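Local coordinates for phosphate binding protein (Planctomyces limnophilus, PDB 4JWO) that probably takes part in phosphate transport across the cytoplasmic membrane, as a PstS-family phosphate-binding protein of the periplasmic-binding-protein superfamily, at residues 117-122 / 287-292; 135-140 / 333-338; 308-313 / 327-332. One frame throughout, in Å; residues are numbered along the deposited sequence.

Interaction 1 (117-122 / 287-292)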
loop_
_atom_site.group_PDB
_atom_site.type_symbol
_atom_site.label_atom_id
_atom_site.label_comp_id
_atom_site.label_asym_id
_atom_site.label_seq_id
_atom_site.Cartn_x
_atom_site.Cartn_y
_atom_site.Cartn_z
ATOM N N ARG A 117 1.102 -7.816 -2.101
ATOM C CA ARG A 117 2.041 -8.791 -1.566
ATOM C C ARG A 117 2.476 -9.641 -2.735
ATOM O O ARG A 117 1.773 -9.698 -3.744
ATOM C CB ARG A 117 1.354 -9.680 -0.530
ATOM C CG ARG A 117 0.081 -10.321 -1.047
ATOM C CD ARG A 117 -0.213 -11.652 -0.387
ATOM N NE ARG A 117 -1.512 -12.175 -0.813
ATOM C CZ ARG A 117 -1.721 -12.808 -1.963
ATOM N NH1 ARG A 117 -0.711 -13.003 -2.800
ATOM N NH2 ARG A 117 -2.940 -13.245 -2.275
ATOM N N PRO A 118 3.621 -10.318 -2.612
ATOM C CA PRO A 118 4.017 -11.224 -3.692
ATOM C C PRO A 118 3.005 -12.353 -3.865
ATOM O O PRO A 118 2.319 -12.732 -2.910
ATOM C CB PRO A 118 5.345 -11.792 -3.195
ATOM C CG PRO A 118 5.858 -10.783 -2.226
ATOM C CD PRO A 118 4.637 -10.253 -1.546
ATOM N N ILE A 119 2.911 -12.874 -5.084
ATOM C CA ILE A 119 2.153 -14.084 -5.364
ATOM C C ILE A 119 2.528 -15.192 -4.376
ATOM O O ILE A 119 3.702 -15.356 -4.038
ATOM C CB ILE A 119 2.396 -14.529 -6.827
ATOM C CG1 ILE A 119 1.432 -15.638 -7.245
ATOM C CG2 ILE A 119 3.861 -14.937 -7.066
ATOM C CD1 ILE A 119 1.606 -16.028 -8.689
ATOM N N THR A 120 1.534 -15.933 -3.889
ATOM C CA THR A 120 1.803 -17.014 -2.937
ATOM C C THR A 120 2.303 -18.266 -3.645
ATOM O O THR A 120 2.163 -18.400 -4.859
ATOM C CB THR A 120 0.558 -17.394 -2.105
ATOM O OG1 THR A 120 -0.410 -18.016 -2.957
ATOM C CG2 THR A 120 -0.047 -16.168 -1.439
ATOM N N GLU A 121 2.891 -19.179 -2.875
ATOM C CA GLU A 121 3.306 -20.467 -3.409
ATOM C C GLU A 121 2.119 -21.183 -4.027
ATOM O O GLU A 121 2.246 -21.784 -5.088
ATOM C CB GLU A 121 3.916 -21.344 -2.319
ATOM C CG GLU A 121 5.350 -21.004 -1.967
ATOM C CD GLU A 121 6.017 -22.111 -1.175
ATOM O OE1 GLU A 121 7.028 -21.829 -0.496
ATOM O OE2 GLU A 121 5.532 -23.263 -1.238
ATOM N N LYS A 122 0.966 -21.116 -3.366
ATOM C CA LYS A 122 -0.225 -21.796 -3.876
ATOM C C LYS A 122 -0.714 -21.138 -5.159
ATOM O O LYS A 122 -1.048 -21.825 -6.121
ATOM C CB LYS A 122 -1.355 -21.853 -2.839
ATOM C CG LYS A 122 -2.576 -22.634 -3.323
ATOM C CD LYS A 122 -3.687 -22.717 -2.278
ATOM C CE LYS A 122 -4.885 -23.495 -2.823
ATOM N NZ LYS A 122 -6.020 -23.577 -1.860
ATOM N N PHE A 287 3.290 -4.522 -6.295
ATOM C CA PHE A 287 3.614 -5.257 -7.510
ATOM C C PHE A 287 2.546 -5.185 -8.593
ATOM O O PHE A 287 1.353 -5.044 -8.319
ATOM C CB PHE A 287 3.878 -6.736 -7.196
ATOM C CG PHE A 287 4.923 -6.949 -6.140
ATOM C CD1 PHE A 287 6.256 -7.057 -6.485
ATOM C CD2 PHE A 287 4.567 -7.020 -4.801
ATOM C CE1 PHE A 287 7.223 -7.251 -5.509
ATOM C CE2 PHE A 287 5.532 -7.208 -3.822
ATOM C CZ PHE A 287 6.858 -7.317 -4.180
ATOM N N ILE A 288 3.008 -5.310 -9.827
ATOM C CA ILE A 288 2.143 -5.525 -10.977
ATOM C C ILE A 288 2.585 -6.827 -11.631
ATOM O O ILE A 288 3.778 -7.037 -11.858
ATOM C CB ILE A 288 2.264 -4.362 -11.981
ATOM C CG1 ILE A 288 1.456 -3.156 -11.493
ATOM C CG2 ILE A 288 1.806 -4.793 -13.376
ATOM C CD1 ILE A 288 -0.048 -3.267 -11.746
ATOM N N TYR A 289 1.626 -7.710 -11.913
ATOM C CA TYR A 289 1.900 -8.991 -12.561
ATOM C C TYR A 289 1.236 -9.047 -13.918
ATOM O O TYR A 289 0.117 -8.567 -14.090
ATOM C CB TYR A 289 1.339 -10.150 -11.730
ATOM C CG TYR A 289 2.118 -10.472 -10.482
ATOM C CD1 TYR A 289 1.915 -9.761 -9.309
ATOM C CD2 TYR A 289 3.049 -11.498 -10.473
ATOM C CE1 TYR A 289 2.627 -10.058 -8.163
ATOM C CE2 TYR A 289 3.757 -11.803 -9.334
ATOM C CZ TYR A 289 3.546 -11.084 -8.185
ATOM O OH TYR A 289 4.270 -11.396 -7.054
ATOM N N THR A 290 1.923 -9.642 -14.884
ATOM C CA THR A 290 1.279 -10.040 -16.122
ATOM C C THR A 290 1.946 -11.343 -16.544
ATOM O O THR A 290 2.591 -11.986 -15.723
ATOM C CB THR A 290 1.367 -8.941 -17.201
ATOM O OG1 THR A 290 0.566 -9.311 -18.332
ATOM C CG2 THR A 290 2.798 -8.726 -17.641
ATOM N N THR A 291 1.776 -11.762 -17.790
ATOM C CA THR A 291 2.377 -13.016 -18.221
ATOM C C THR A 291 3.255 -12.794 -19.440
ATOM O O THR A 291 3.139 -11.777 -20.118
ATOM C CB THR A 291 1.312 -14.093 -18.518
ATOM O OG1 THR A 291 0.723 -13.856 -19.802
ATOM C CG2 THR A 291 0.228 -14.083 -17.455
ATOM N N LYS A 292 4.136 -13.753 -19.708
ATOM C CA LYS A 292 5.018 -13.693 -20.863
ATOM C C LYS A 292 4.202 -13.687 -22.153
ATOM O O LYS A 292 4.528 -12.974 -23.103
ATOM C CB LYS A 292 5.982 -14.883 -20.833
ATOM C CG LYS A 292 7.110 -14.832 -21.841
ATOM C CD LYS A 292 8.160 -15.893 -21.506
ATOM C CE LYS A 292 9.179 -16.063 -22.624
ATOM N NZ LYS A 292 10.031 -14.854 -22.804
#
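Phe287 and Tyr289 share one first torsion, CG lying anti to the carbonyl carbon and beside the backbone N (chi1 -54° and -74°), and because they sit two residues apart on the same strand both rings are carried to the loop 117-119. The pair is an instructive case of one side chain ending in a polar grip while its neighbour packs beside it. At the far end of Tyr289 the hydroxyl receives the amide of Ile119: Ile119 N to Tyr289 OH is 2.8 Å, and the N-H points almost straight at the oxygen (172°). Ile119 also lays its CG2 branch against the phenol, with Ile119 CG2 3.9 Å from Tyr289 CE2, while Pro118 CA comes to 3.4 Å from Tyr289 OH. A weak hydrogen bond between that OH and OE1 of Glu136, on the adjoining strand 134-148, gives the hydroxyl a second partner. Phe287 meets the loop one step earlier; Phe287 CE2 touches Pro118 CD (3.9 Å), and Phe287 CD2 lies 3.9 Å from Arg117 C. The carbonyl oxygen of Arg117 is buried here without a modelled partner.

The CB of Arg117 points away from the strand, and the chain beyond it folds back along the loop. Arg117 NH1 binds Pro118 O at 3.0 Å, NH2 makes a salt bridge with Glu123, and the methyl CG2 of Thr120 rests over one guanidinium face. Thr120 in turn caps helix 121-129 through the amide of Glu123. The loop between strand 112-115 and this helix is thus tied to strand 283-291, the antiparallel neighbour of strand 112-115, a strand-to-helix connection packed on the central sheet of a periplasmic-binding-protein lobe.

Interaction 2 (135-140 / 333-338)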
loop_
_atom_site.group_PDB
_atom_site.type_symbol
_atom_site.label_atom_id
_atom_site.label_comp_id
_atom_site.label_asym_id
_atom_site.label_seq_id
_atom_site.Cartn_x
_atom_site.Cartn_y
_atom_site.Cartn_z
ATOM N N VAL A 135 5.033 -12.793 -14.785
ATOM C CA VAL A 135 6.194 -11.930 -14.594
ATOM C C VAL A 135 5.856 -10.899 -13.525
ATOM O O VAL A 135 4.807 -10.258 -13.581
ATOM C CB VAL A 135 6.609 -11.212 -15.894
ATOM C CG1 VAL A 135 7.945 -10.518 -15.701
ATOM C CG2 VAL A 135 6.690 -12.202 -17.048
ATOM N N GLU A 136 6.749 -10.744 -12.551
ATOM C CA GLU A 136 6.511 -9.866 -11.413
ATOM C C GLU A 136 7.267 -8.553 -11.569
ATOM O O GLU A 136 8.462 -8.542 -11.861
ATOM C CB GLU A 136 6.963 -10.575 -10.135
ATOM C CG GLU A 136 7.058 -9.713 -8.908
ATOM C CD GLU A 136 7.519 -10.523 -7.716
ATOM O OE1 GLU A 136 6.814 -11.495 -7.362
ATOM O OE2 GLU A 136 8.596 -10.218 -7.154
ATOM N N PHE A 137 6.565 -7.445 -11.388
ATOM C CA PHE A 137 7.196 -6.131 -11.427
ATOM C C PHE A 137 6.946 -5.358 -10.145
ATOM O O PHE A 137 5.803 -5.077 -9.810
ATOM C CB PHE A 137 6.659 -5.346 -12.623
ATOM C CG PHE A 137 7.010 -5.954 -13.943
ATOM C CD1 PHE A 137 8.298 -5.841 -14.443
ATOM C CD2 PHE A 137 6.065 -6.653 -14.684
ATOM C CE1 PHE A 137 8.644 -6.406 -15.660
ATOM C CE2 PHE A 137 6.402 -7.222 -15.904
ATOM C CZ PHE A 137 7.699 -7.092 -16.395
ATOM N N GLN A 138 8.014 -5.012 -9.422
ATOM C CA GLN A 138 7.883 -4.136 -8.266
ATOM C C GLN A 138 7.777 -2.696 -8.762
ATOM O O GLN A 138 8.647 -2.219 -9.490
ATOM C CB GLN A 138 9.087 -4.280 -7.337
ATOM C CG GLN A 138 8.948 -3.495 -6.048
ATOM C CD GLN A 138 10.126 -3.679 -5.116
ATOM O OE1 GLN A 138 10.800 -4.717 -5.135
ATOM N NE2 GLN A 138 10.384 -2.684 -4.309
ATOM N N VAL A 139 6.717 -1.999 -8.373
ATOM C CA VAL A 139 6.431 -0.702 -8.992
ATOM C C VAL A 139 6.437 0.493 -8.044
ATOM O O VAL A 139 6.504 1.634 -8.489
ATOM C CB VAL A 139 5.108 -0.732 -9.787
ATOM C CG1 VAL A 139 5.184 -1.785 -10.881
ATOM C CG2 VAL A 139 3.918 -1.007 -8.864
ATOM N N ALA A 140 6.371 0.232 -6.744
ATOM C CA ALA A 140 6.301 1.293 -5.754
ATOM C C ALA A 140 6.512 0.705 -4.384
ATOM O O ALA A 140 6.501 -0.508 -4.217
ATOM C CB ALA A 140 4.932 1.977 -5.818
ATOM N N GLN A 333 13.356 -3.296 -15.308
ATOM C CA GLN A 333 13.531 -3.012 -16.729
ATOM C C GLN A 333 14.223 -4.165 -17.434
ATOM O O GLN A 333 13.877 -4.537 -18.553
ATOM C CB GLN A 333 14.337 -1.728 -16.937
ATOM C CG GLN A 333 13.628 -0.464 -16.508
ATOM C CD GLN A 333 14.489 0.778 -16.671
ATOM O OE1 GLN A 333 15.717 0.690 -16.765
ATOM N NE2 GLN A 333 13.848 1.946 -16.704
ATOM N N GLN A 334 15.217 -4.730 -16.772
ATOM C CA GLN A 334 15.950 -5.826 -17.353
ATOM C C GLN A 334 15.041 -7.052 -17.434
ATOM O O GLN A 334 15.079 -7.808 -18.399
ATOM C CB GLN A 334 17.227 -6.064 -16.539
ATOM C CG GLN A 334 18.249 -4.927 -16.716
ATOM C CD GLN A 334 19.344 -4.904 -15.661
ATOM O OE1 GLN A 334 19.148 -5.358 -14.532
ATOM N NE2 GLN A 334 20.499 -4.353 -16.021
ATOM N N ARG A 335 14.189 -7.206 -16.431
ATOM C CA ARG A 335 13.215 -8.292 -16.376
ATOM C C ARG A 335 12.186 -8.194 -17.511
ATOM O O ARG A 335 11.821 -9.192 -18.129
ATOM C CB ARG A 335 12.523 -8.273 -15.005
ATOM C CG ARG A 335 11.664 -9.475 -14.678
ATOM C CD ARG A 335 11.147 -9.419 -13.247
ATOM N NE ARG A 335 12.179 -9.644 -12.240
ATOM C CZ ARG A 335 11.985 -9.520 -10.932
ATOM N NH1 ARG A 335 10.796 -9.149 -10.457
ATOM N NH2 ARG A 335 12.988 -9.736 -10.092
ATOM N N LEU A 336 11.721 -6.982 -17.789
ATOM C CA LEU A 336 10.806 -6.759 -18.901
ATOM C C LEU A 336 11.479 -7.123 -20.224
ATOM O O LEU A 336 10.883 -7.780 -21.079
ATOM C CB LEU A 336 10.336 -5.301 -18.912
ATOM C CG LEU A 336 9.475 -4.888 -20.105
ATOM C CD1 LEU A 336 8.215 -5.738 -20.164
ATOM C CD2 LEU A 336 9.124 -3.411 -20.007
ATOM N N ALA A 337 12.734 -6.721 -20.378
ATOM C CA ALA A 337 13.464 -6.999 -21.608
ATOM C C ALA A 337 13.569 -8.502 -21.871
ATOM O O ALA A 337 13.391 -8.953 -22.997
ATOM C CB ALA A 337 14.837 -6.371 -21.553
ATOM N N ASP A 338 13.849 -9.270 -20.823
ATOM C CA ASP A 338 13.943 -10.729 -20.926
ATOM C C ASP A 338 12.621 -11.370 -21.334
ATOM O O ASP A 338 12.597 -12.320 -22.119
ATOM C CB ASP A 338 14.372 -11.321 -19.578
ATOM C CG ASP A 338 15.874 -11.436 -19.436
ATOM O OD1 ASP A 338 16.594 -11.287 -20.441
ATOM O OD2 ASP A 338 16.332 -11.699 -18.307
HETATM O O HOH W 1 9.838 -7.848 -7.869
#
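Strand 135-140 and helix 333-338 run nearly antiparallel, at 155°, with their axes 9.1 Å apart at closest and Phe137 abreast of Arg335. Against this backdrop Arg335 illustrates how a long side chain can span from a helix to a strand. Its chain leaves the helix extended, slides past Val135 with Arg335 CG 4.0 Å from Val135 CG1, and then bends at chi3 (-71°) so that the guanidinium swings onto the strand backbone. There Arg335 NH1 donates to Glu136 O at 2.8 Å in a fairly straight bond of 166°; the oxygen lies in the guanidinium plane, although the nitrogen stands well above the plane of the carbonyl.

The carboxylate of Glu136 is near but does not form a salt bridge. A water closes the gap instead, giving a hydrogen to Glu136 OE2 at 2.8 Å and accepting one from Arg335 NH1 at 3.1 Å.

Beside this polar group Phe137 crosses Leu336 at about a right angle: Phe137 CE1 reaches Leu336 CB at 3.8 Å, and the ring edge meets the Leu336 backbone N. Ile304 of helix 298-308 touches both residues, so the pair belongs to the hydrophobic layer between sheet and helices that characterises an alpha/beta lobe.

Interaction 3 (308-313 / 327-332)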
loop_
_atom_site.group_PDB
_atom_site.type_symbol
_atom_site.label_atom_id
_atom_site.label_comp_id
_atom_site.label_asym_id
_atom_site.label_seq_id
_atom_site.Cartn_x
_atom_site.Cartn_y
_atom_site.Cartn_z
ATOM N N LEU A 308 7.331 1.425 -15.704
ATOM C CA LEU A 308 8.669 1.304 -15.125
ATOM C C LEU A 308 9.556 2.511 -15.426
ATOM O O LEU A 308 10.627 2.667 -14.846
ATOM C CB LEU A 308 9.357 0.033 -15.646
ATOM C CG LEU A 308 8.649 -1.306 -15.413
ATOM C CD1 LEU A 308 9.482 -2.460 -15.956
ATOM C CD2 LEU A 308 8.345 -1.508 -13.938
ATOM N N SER A 309 9.111 3.358 -16.344
ATOM C CA SER A 309 9.902 4.505 -16.777
ATOM C C SER A 309 9.951 5.584 -15.705
ATOM O O SER A 309 9.268 5.487 -14.688
ATOM C CB SER A 309 9.318 5.096 -18.057
ATOM O OG SER A 309 8.030 5.630 -17.815
ATOM N N GLU A 310 10.757 6.615 -15.947
ATOM C CA GLU A 310 10.855 7.747 -15.031
ATOM C C GLU A 310 9.504 8.448 -14.899
ATOM O O GLU A 310 9.166 8.972 -13.839
ATOM C CB GLU A 310 11.926 8.732 -15.507
ATOM C CG GLU A 310 12.158 9.911 -14.570
ATOM C CD GLU A 310 12.754 9.503 -13.230
ATOM O OE1 GLU A 310 13.411 8.442 -13.153
ATOM O OE2 GLU A 310 12.570 10.252 -12.246
ATOM N N LYS A 311 8.736 8.452 -15.984
ATOM C CA LYS A 311 7.385 9.008 -15.957
ATOM C C LYS A 311 6.479 8.180 -15.056
ATOM O O LYS A 311 5.601 8.718 -14.382
ATOM C CB LYS A 311 6.796 9.068 -17.361
ATOM C CG LYS A 311 7.409 10.140 -18.231
ATOM C CD LYS A 311 6.761 10.163 -19.604
ATOM C CE LYS A 311 7.308 11.296 -20.454
ATOM N NZ LYS A 311 6.739 11.260 -21.829
ATOM N N GLY A 312 6.691 6.868 -15.063
ATOM C CA GLY A 312 5.955 5.977 -14.189
ATOM C C GLY A 312 6.264 6.288 -12.742
ATOM O O GLY A 312 5.360 6.362 -11.909
ATOM N N ASP A 313 7.548 6.485 -12.449
ATOM C CA ASP A 313 7.986 6.813 -11.096
ATOM C C ASP A 313 7.369 8.128 -10.636
ATOM O O ASP A 313 7.002 8.274 -9.473
ATOM C CB ASP A 313 9.511 6.916 -11.023
ATOM C CG ASP A 313 10.204 5.607 -11.334
ATOM O OD1 ASP A 313 9.599 4.531 -11.128
ATOM O OD2 ASP A 313 11.366 5.657 -11.786
ATOM N N SER A 327 18.104 0.420 -7.917
ATOM C CA SER A 327 18.462 -0.979 -8.153
ATOM C C SER A 327 17.226 -1.788 -8.510
ATOM O O SER A 327 17.288 -2.702 -9.332
ATOM C CB SER A 327 19.206 -1.592 -6.960
ATOM O OG SER A 327 18.343 -1.734 -5.844
ATOM N N VAL A 328 16.094 -1.434 -7.908
ATOM C CA VAL A 328 14.833 -2.097 -8.223
ATOM C C VAL A 328 14.405 -1.771 -9.657
ATOM O O VAL A 328 14.053 -2.664 -10.422
ATOM C CB VAL A 328 13.716 -1.716 -7.228
ATOM C CG1 VAL A 328 12.403 -2.366 -7.645
ATOM C CG2 VAL A 328 14.096 -2.132 -5.814
ATOM N N LYS A 329 14.455 -0.489 -10.014
ATOM C CA LYS A 329 14.099 -0.033 -11.359
ATOM C C LYS A 329 14.929 -0.740 -12.418
ATOM O O LYS A 329 14.391 -1.216 -13.424
ATOM C CB LYS A 329 14.296 1.477 -11.479
ATOM C CG LYS A 329 14.032 2.050 -12.864
ATOM C CD LYS A 329 14.171 3.575 -12.843
ATOM C CE LYS A 329 13.872 4.189 -14.205
ATOM N NZ LYS A 329 13.994 5.672 -14.180
ATOM N N GLU A 330 16.235 -0.819 -12.188
ATOM C CA GLU A 330 17.144 -1.461 -13.135
ATOM C C GLU A 330 16.740 -2.912 -13.345
ATOM O O GLU A 330 16.653 -3.398 -14.470
ATOM C CB GLU A 330 18.595 -1.390 -12.641
ATOM C CG GLU A 330 19.583 -2.163 -13.517
ATOM C CD GLU A 330 21.027 -2.100 -13.021
ATOM O OE1 GLU A 330 21.448 -1.044 -12.499
ATOM O OE2 GLU A 330 21.747 -3.113 -13.161
ATOM N N THR A 331 16.489 -3.602 -12.241
ATOM C CA THR A 331 16.131 -5.014 -12.295
ATOM C C THR A 331 14.809 -5.242 -13.033
ATOM O O THR A 331 14.705 -6.127 -13.884
ATOM C CB THR A 331 16.069 -5.615 -10.885
ATOM O OG1 THR A 331 17.381 -5.585 -10.306
ATOM C CG2 THR A 331 15.566 -7.043 -10.932
HETATM N N MSE A 332 13.803 -4.428 -12.726
HETATM C CA MSE A 332 12.506 -4.554 -13.388
HETATM C C MSE A 332 12.567 -4.283 -14.894
HETATM O O MSE A 332 11.894 -4.956 -15.667
HETATM C CB MSE A 332 11.454 -3.658 -12.721
HETATM C CG MSE A 332 11.270 -3.929 -11.232
HETATM SE SE MSE A 332 11.032 -5.823 -10.855
HETATM C CE MSE A 332 12.184 -5.945 -9.289
#
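Lys329 reaches across to Leu308, Glu310 and Asp313 with its chain fully stretched, and can be followed atom by atom. From CB the chain sets off with CG anti to the backbone N (chi1 177°), which aims it at the start of helix 310-318. CG passes at the margin of contact with the carbonyl of Leu308. Lys329 CD then comes alongside Asp313, 3.6 Å from Asp313 OD2, and Lys329 CE lies 3.6 Å from Leu308 O. At the tip, Lys329 NZ forms a salt bridge of 3.0 Å with Glu310 OE1 and a longer one of 3.6 Å with Asp313 OD2. Glu310 supplies its oxygen by bending at chi2 and crossing the lysine at about a right angle, whereas Asp313 approaches obliquely. The ammonium is therefore shared by two carboxylates, with a carbonyl oxygen beside its last methylene, a setting that would tend to keep the lysine charged.

Leu308 packs on residue 332, a selenomethionine: Leu308 CD2 is 4.0 Å from Met332 CB, while Leu308 CD1 lies against the backbone, 3.5 Å from Met332 O. Phe137 of strand 134-148 packs on Leu308 as well.

Ser309, which follows Leu308 in the chain, is the N-cap of helix 310-318. Its OG accepts a weak bond from Gly312 N, while its stronger polar partner is Phe306 O. As a worked example, this is a capped helix start joined to a later helix by a salt-bridge network and a small apolar contact, a helix-helix packing on the outer layer of the lobe.

In the fold
All three contacts lie on the same lobe. Interactions 1 and 2 have centres about 11 Å apart and meet across neighbouring strands 283-291 and 134-148 of the mixed sheet. Interaction 3, with its centre about 8 Å from that of interaction 2, shares helix 326-340 with it and is nested inside the chain loop that interaction 2 closes. The centres of interactions 1 and 3 are about 18 Å apart, and the two do not touch. Along the chain, interactions 1 and 2 interlace, whereas 1 precedes 3. Interactions 1 and 2 thus bring segments remote in sequence into one layered lobe, while interaction 3 is a local contact between consecutive helices.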